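Local structure of transmembrane oligosaccharyl transferase, putative (Archaeoglobus fulgidus, 3VGP) at residues A[60-65]-A[109-114]; A[107-110]-A[115-118]. The protein is a putative membrane oligosaccharyl transferase of the AglB family, represented here by its C-terminal globular domain. The protein carries 1 engineered substitution. All blocks are in the same frame, centred on the assembly; numbering follows the deposited sequence.

Contact 1 of 2, residues A[60-65]-A[109-114]; sequences AGAVDA and MRIAGY
Ile-111 lays its CG2 methyl over the backbone of helix 58-69, where Ala-62 leads into Val-63. CG2 sits 3.8 Å from Ala-62 O and 3.9 Å from Val-63 CA. It also meets the CG2 methyl of Val-63 at 4.0 Å, and Ala-62 CB lies a little farther off, 4.4 Å from the same Ile-111 CG2. One methyl thus makes all the close approaches from the Ile-111 side. Its place follows from the first torsion (chi1 -65°), which sets CG2 anti to the backbone N of Ile-111, while CG1 lies beside that N. On Val-63 the touching branch is the one beside its own backbone N, while CG1 stands opposite that N. No hydrogen bond joins the segments, and the contact is small and apolar. The two helices come near at Val-63 and Ile-111, whose CA atoms are 6.0 Å apart. Ala-66, one turn beyond Ala-62, continues the apolar patch against Ile-111 and Ala-112. A polar tie lies close by, since Lys-67 NZ hydrogen-bonds Ala-112 O. Two residues after Ile-111 the chain leaves helical geometry at Gly-113, whose phi is positive (100°). Gly-113 N bonds to Arg-110 O at 2.9 Å, and Tyr-114 N bonds to Met-109 O, also at 2.9 Å. Pointing away from the contact, Asp-64 is held by Arg-84 and Tyr-33. The arrangement is a small helix-to-helix contact made by the last turn of helix 105-111, which is closed by a Schellman motif.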
ATOM      1  N   ALA A  60      -5.130  -7.220  10.036  1.00 22.41           N
ATOM      2  CA  ALA A  60      -4.644  -8.106   8.987  1.00 22.22           C
ATOM      3  C   ALA A  60      -4.222  -7.277   7.779  1.00 20.88           C
ATOM      4  O   ALA A  60      -3.202  -7.553   7.146  1.00 21.06           O
ATOM      5  CB  ALA A  60      -5.737  -9.110   8.593  1.00 23.66           C
ATOM      6  N   GLY A  61      -5.011  -6.257   7.467  1.00 18.88           N
ATOM      7  CA  GLY A  61      -4.696  -5.394   6.343  1.00 18.33           C
ATOM      8  C   GLY A  61      -3.407  -4.630   6.582  1.00 18.72           C
ATOM      9  O   GLY A  61      -2.623  -4.410   5.654  1.00 16.96           O
ATOM     10  N   ALA A  62      -3.181  -4.227   7.828  1.00 17.17           N
ATOM     11  CA  ALA A  62      -1.976  -3.480   8.181  1.00 19.18           C
ATOM     12  C   ALA A  62      -0.745  -4.373   8.053  1.00 19.04           C
ATOM     13  O   ALA A  62       0.281  -3.962   7.514  1.00 18.20           O
ATOM     14  CB  ALA A  62      -2.092  -2.938   9.614  1.00 19.06           C
ATOM     15  N   VAL A  63      -0.850  -5.600   8.553  1.00 18.11           N
ATOM     16  CA  VAL A  63       0.268  -6.526   8.475  1.00 18.70           C
ATOM     17  C   VAL A  63       0.548  -6.850   7.016  1.00 16.19           C
ATOM     18  O   VAL A  63       1.704  -6.917   6.610  1.00 16.82           O
ATOM     19  CB  VAL A  63      -0.020  -7.822   9.248  1.00 19.72           C
ATOM     20  CG1 VAL A  63       1.090  -8.832   9.002  1.00 23.57           C
ATOM     21  CG2 VAL A  63      -0.126  -7.511  10.737  1.00 21.64           C
ATOM     22  N   ASP A  64      -0.508  -7.053   6.229  1.00 16.60           N
ATOM     23  CA  ASP A  64      -0.337  -7.340   4.804  1.00 16.24           C
ATOM     24  C   ASP A  64       0.460  -6.213   4.150  1.00 15.44           C
ATOM     25  O   ASP A  64       1.449  -6.450   3.461  1.00 16.37           O
ATOM     26  CB  ASP A  64      -1.683  -7.420   4.068  1.00 16.66           C
ATOM     27  CG  ASP A  64      -2.458  -8.693   4.359  1.00 20.07           C
ATOM     28  OD1 ASP A  64      -1.885  -9.650   4.913  1.00 20.13           O
ATOM     29  OD2 ASP A  64      -3.657  -8.730   4.000  1.00 22.10           O
ATOM     30  N   ALA A  65       0.005  -4.982   4.353  1.00 15.09           N
ATOM     31  CA  ALA A  65       0.668  -3.834   3.748  1.00 13.39           C
ATOM     32  C   ALA A  65       2.104  -3.651   4.225  1.00 14.70           C
ATOM     33  O   ALA A  65       2.988  -3.347   3.430  1.00 15.31           O
ATOM     34  CB  ALA A  65      -0.145  -2.564   4.002  1.00 13.19           C
HETATM   35  N   MSE A 109       7.506  -0.468   9.533  1.00 16.91           N
HETATM   36  CA  MSE A 109       8.542  -1.426   9.895  1.00 18.78           C
HETATM   37  C   MSE A 109       8.182  -2.178  11.177  1.00 18.80           C
HETATM   38  O   MSE A 109       8.356  -3.395  11.250  1.00 18.47           O
HETATM   39  CB  MSE A 109       9.887  -0.720  10.071  1.00 20.97           C
HETATM   40  CG  MSE A 109      10.525  -0.274   8.769  1.00 26.20           C
HETATM   41 SE   MSE A 109      12.346   0.303   9.041  1.00 41.19          SE
HETATM   42  CE  MSE A 109      13.129  -1.432   9.368  1.00 33.22           C
ATOM     43  N   ARG A 110       7.677  -1.462  12.179  1.00 18.71           N
ATOM     44  CA  ARG A 110       7.297  -2.094  13.442  1.00 20.29           C
ATOM     45  C   ARG A 110       6.214  -3.147  13.238  1.00 20.42           C
ATOM     46  O   ARG A 110       6.310  -4.255  13.768  1.00 20.99           O
ATOM     47  CB  ARG A 110       6.795  -1.057  14.453  1.00 21.93           C
ATOM     48  CG  ARG A 110       7.836  -0.039  14.880  1.00 24.79           C
ATOM     49  CD  ARG A 110       7.441   0.660  16.171  1.00 27.31           C
ATOM     50  NE  ARG A 110       8.340   1.770  16.471  1.00 27.63           N
ATOM     51  CZ  ARG A 110       8.267   2.961  15.887  1.00 29.28           C
ATOM     52  NH1 ARG A 110       7.330   3.199  14.979  1.00 30.37           N
ATOM     53  NH2 ARG A 110       9.133   3.914  16.205  1.00 30.01           N
ATOM     54  N   ILE A 111       5.183  -2.796  12.477  1.00 22.18           N
ATOM     55  CA  ILE A 111       4.083  -3.719  12.209  1.00 22.02           C
ATOM     56  C   ILE A 111       4.579  -4.945  11.445  1.00 22.32           C
ATOM     57  O   ILE A 111       4.054  -6.049  11.618  1.00 23.22           O
ATOM     58  CB  ILE A 111       2.961  -3.024  11.405  1.00 24.30           C
ATOM     59  CG1 ILE A 111       2.337  -1.910  12.248  1.00 27.24           C
ATOM     60  CG2 ILE A 111       1.903  -4.036  10.988  1.00 23.49           C
ATOM     61  CD1 ILE A 111       1.713  -2.388  13.544  1.00 29.62           C
ATOM     62  N   ALA A 112       5.596  -4.750  10.610  1.00 21.06           N
ATOM     63  CA  ALA A 112       6.169  -5.848   9.838  1.00 21.67           C
ATOM     64  C   ALA A 112       7.044  -6.730  10.726  1.00 22.56           C
ATOM     65  O   ALA A 112       7.525  -7.777  10.285  1.00 23.10           O
ATOM     66  CB  ALA A 112       6.991  -5.306   8.674  1.00 20.21           C
ATOM     67  N   GLY A 113       7.261  -6.297  11.965  1.00 23.46           N
ATOM     68  CA  GLY A 113       8.063  -7.080  12.891  1.00 25.30           C
ATOM     69  C   GLY A 113       9.507  -6.648  13.078  1.00 26.92           C
ATOM     70  O   GLY A 113      10.291  -7.358  13.712  1.00 29.70           O
ATOM     71  N   TYR A 114       9.876  -5.493  12.538  1.00 24.44           N
ATOM     72  CA  TYR A 114      11.245  -5.016  12.682  1.00 26.24           C
ATOM     73  C   TYR A 114      11.383  -4.134  13.918  1.00 27.47           C
ATOM     74  O   TYR A 114      10.481  -3.369  14.258  1.00 27.77           O
ATOM     75  CB  TYR A 114      11.676  -4.240  11.432  1.00 24.47           C
ATOM     76  CG  TYR A 114      11.754  -5.085  10.184  1.00 24.04           C
ATOM     77  CD1 TYR A 114      12.849  -5.913   9.942  1.00 25.57           C
ATOM     78  CD2 TYR A 114      10.717  -5.077   9.250  1.00 22.64           C
ATOM     79  CE1 TYR A 114      12.908  -6.713   8.799  1.00 25.79           C
ATOM     80  CE2 TYR A 114      10.768  -5.871   8.109  1.00 23.29           C
ATOM     81  CZ  TYR A 114      11.863  -6.684   7.890  1.00 24.79           C
ATOM     82  OH  TYR A 114      11.913  -7.467   6.760  1.00 27.48           O
TER

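Contact 2 of 2, residues A[107-110]-A[115-118]; sequences AIMR and NVDL
This is a local contact with a salt bridge at its outer side, between helix 105-111 and the short 3-10 turn at 116-117 that follows it. The chain doubles back here before helix 121-129, and Val-116 faces the helix it has just left. Its CG2 methyl reaches the selenium of Met-109, a selenomethionine, with SE to CG2 3.9 Å; the two side chains cross at nearly a right angle. Ile-124, from helix 121-129, touches both of them, so this inner side is buried and apolar. The other methyl, CG1, turns to Arg-110. It lies 3.5 Å from Arg-110 CG and also covers one face of the guanidinium, toward its rim. The extended stretch from CG to NE carries the charged group past Val-116 to the exposed side. There Asp-117 takes it side-on, each oxygen accepting from one nitrogen. The carboxylate is turned 35° from the guanidinium plane, yet both acceptors stay close to that plane. Both oxygens are met on their syn side, but the two nitrogens stand well out of the carboxylate plane. Arg-110 NH2 gives to Asp-117 OD1 at 3.1 Å, and Arg-110 NE gives to Asp-117 OD2 at 3.1 Å in an almost straight bond of 176°.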
ATOM      1  N   ALA A 107       6.679   3.142  11.536  1.00 16.45           N
ATOM      2  CA  ALA A 107       5.499   2.445  12.032  1.00 18.05           C
ATOM      3  C   ALA A 107       5.263   1.205  11.183  1.00 18.35           C
ATOM      4  O   ALA A 107       4.942   0.138  11.699  1.00 19.89           O
ATOM      5  CB  ALA A 107       4.272   3.366  11.976  1.00 19.90           C
ATOM      6  N   ILE A 108       5.423   1.354   9.873  1.00 17.66           N
ATOM      7  CA  ILE A 108       5.248   0.234   8.959  1.00 17.18           C
ATOM      8  C   ILE A 108       6.255  -0.860   9.308  1.00 18.42           C
ATOM      9  O   ILE A 108       5.904  -2.038   9.384  1.00 16.72           O
ATOM     10  CB  ILE A 108       5.443   0.687   7.488  1.00 15.79           C
ATOM     11  CG1 ILE A 108       4.244   1.536   7.051  1.00 16.88           C
ATOM     12  CG2 ILE A 108       5.612  -0.516   6.583  1.00 18.87           C
ATOM     13  CD1 ILE A 108       4.396   2.181   5.670  1.00 15.57           C
HETATM   14  N   MSE A 109       7.506  -0.468   9.533  1.00 16.91           N
HETATM   15  CA  MSE A 109       8.542  -1.426   9.895  1.00 18.78           C
HETATM   16  C   MSE A 109       8.182  -2.178  11.177  1.00 18.80           C
HETATM   17  O   MSE A 109       8.356  -3.395  11.250  1.00 18.47           O
HETATM   18  CB  MSE A 109       9.887  -0.720  10.071  1.00 20.97           C
HETATM   19  CG  MSE A 109      10.525  -0.274   8.769  1.00 26.20           C
HETATM   20 SE   MSE A 109      12.346   0.303   9.041  1.00 41.19          SE
HETATM   21  CE  MSE A 109      13.129  -1.432   9.368  1.00 33.22           C
ATOM     22  N   ARG A 110       7.677  -1.462  12.179  1.00 18.71           N
ATOM     23  CA  ARG A 110       7.297  -2.094  13.442  1.00 20.29           C
ATOM     24  C   ARG A 110       6.214  -3.147  13.238  1.00 20.42           C
ATOM     25  O   ARG A 110       6.310  -4.255  13.768  1.00 20.99           O
ATOM     26  CB  ARG A 110       6.795  -1.057  14.453  1.00 21.93           C
ATOM     27  CG  ARG A 110       7.836  -0.039  14.880  1.00 24.79           C
ATOM     28  CD  ARG A 110       7.441   0.660  16.171  1.00 27.31           C
ATOM     29  NE  ARG A 110       8.340   1.770  16.471  1.00 27.63           N
ATOM     30  CZ  ARG A 110       8.267   2.961  15.887  1.00 29.28           C
ATOM     31  NH1 ARG A 110       7.330   3.199  14.979  1.00 30.37           N
ATOM     32  NH2 ARG A 110       9.133   3.914  16.205  1.00 30.01           N
ATOM     33  N   ASN A 115      12.516  -4.262  14.599  1.00 27.93           N
ATOM     34  CA  ASN A 115      12.786  -3.475  15.794  1.00 29.24           C
ATOM     35  C   ASN A 115      13.484  -2.197  15.337  1.00 29.23           C
ATOM     36  O   ASN A 115      14.654  -1.970  15.637  1.00 28.82           O
ATOM     37  CB  ASN A 115      13.701  -4.257  16.731  1.00 32.16           C
ATOM     38  CG  ASN A 115      13.662  -3.737  18.144  1.00 35.01           C
ATOM     39  OD1 ASN A 115      13.653  -2.526  18.374  1.00 37.79           O
ATOM     40  ND2 ASN A 115      13.648  -4.650  19.107  1.00 35.27           N
ATOM     41  N   VAL A 116      12.748  -1.368  14.604  1.00 29.35           N
ATOM     42  CA  VAL A 116      13.268  -0.119  14.060  1.00 28.71           C
ATOM     43  C   VAL A 116      13.894   0.815  15.095  1.00 29.54           C
ATOM     44  O   VAL A 116      14.800   1.586  14.772  1.00 29.83           O
ATOM     45  CB  VAL A 116      12.148   0.650  13.316  1.00 30.03           C
ATOM     46  CG1 VAL A 116      11.092   1.111  14.303  1.00 28.65           C
ATOM     47  CG2 VAL A 116      12.735   1.828  12.562  1.00 28.70           C
ATOM     48  N   ASP A 117      13.417   0.740  16.332  1.00 27.82           N
ATOM     49  CA  ASP A 117      13.923   1.597  17.398  1.00 30.06           C
ATOM     50  C   ASP A 117      15.362   1.303  17.807  1.00 29.11           C
ATOM     51  O   ASP A 117      15.978   2.088  18.532  1.00 29.81           O
ATOM     52  CB  ASP A 117      12.993   1.520  18.609  1.00 31.75           C
ATOM     53  CG  ASP A 117      11.628   2.124  18.323  1.00 33.84           C
ATOM     54  OD1 ASP A 117      11.578   3.309  17.928  1.00 35.02           O
ATOM     55  OD2 ASP A 117      10.610   1.417  18.486  1.00 34.25           O
ATOM     56  N   LEU A 118      15.893   0.174  17.342  1.00 26.79           N
ATOM     57  CA  LEU A 118      17.274  -0.201  17.628  1.00 25.95           C
ATOM     58  C   LEU A 118      18.117   0.128  16.404  1.00 27.24           C
ATOM     59  O   LEU A 118      19.262  -0.314  16.277  1.00 26.80           O
ATOM     60  CB  LEU A 118      17.381  -1.696  17.936  1.00 25.88           C
ATOM     61  CG  LEU A 118      16.705  -2.215  19.206  1.00 25.87           C
ATOM     62  CD1 LEU A 118      16.969  -3.712  19.338  1.00 26.96           C
ATOM     63  CD2 LEU A 118      17.249  -1.474  20.422  1.00 26.03           C
TER

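Overall arrangement
Both contacts use helix 105-111, and their centres are about 10 Å apart on the same side of the chain's centre. Contact 1 comes first along the chain through residues 60-65 of helix 58-69, which belong to the AglB core domain. Its second segment, 109-114, overlaps 107-110 of contact 2 and runs directly into 115-118. The segments of contact 1 are separated by 43 residues, whereas contact 2 joins neighbouring parts of the chain. Contact 2 lies farther out: its centre is about 17 Å from the centre of the chain, against about 11 Å for contact 1. Helix 105-111 meets helix 58-69 chiefly through Ile-111, and the connection to helix 121-129 through Met-109 and Arg-110.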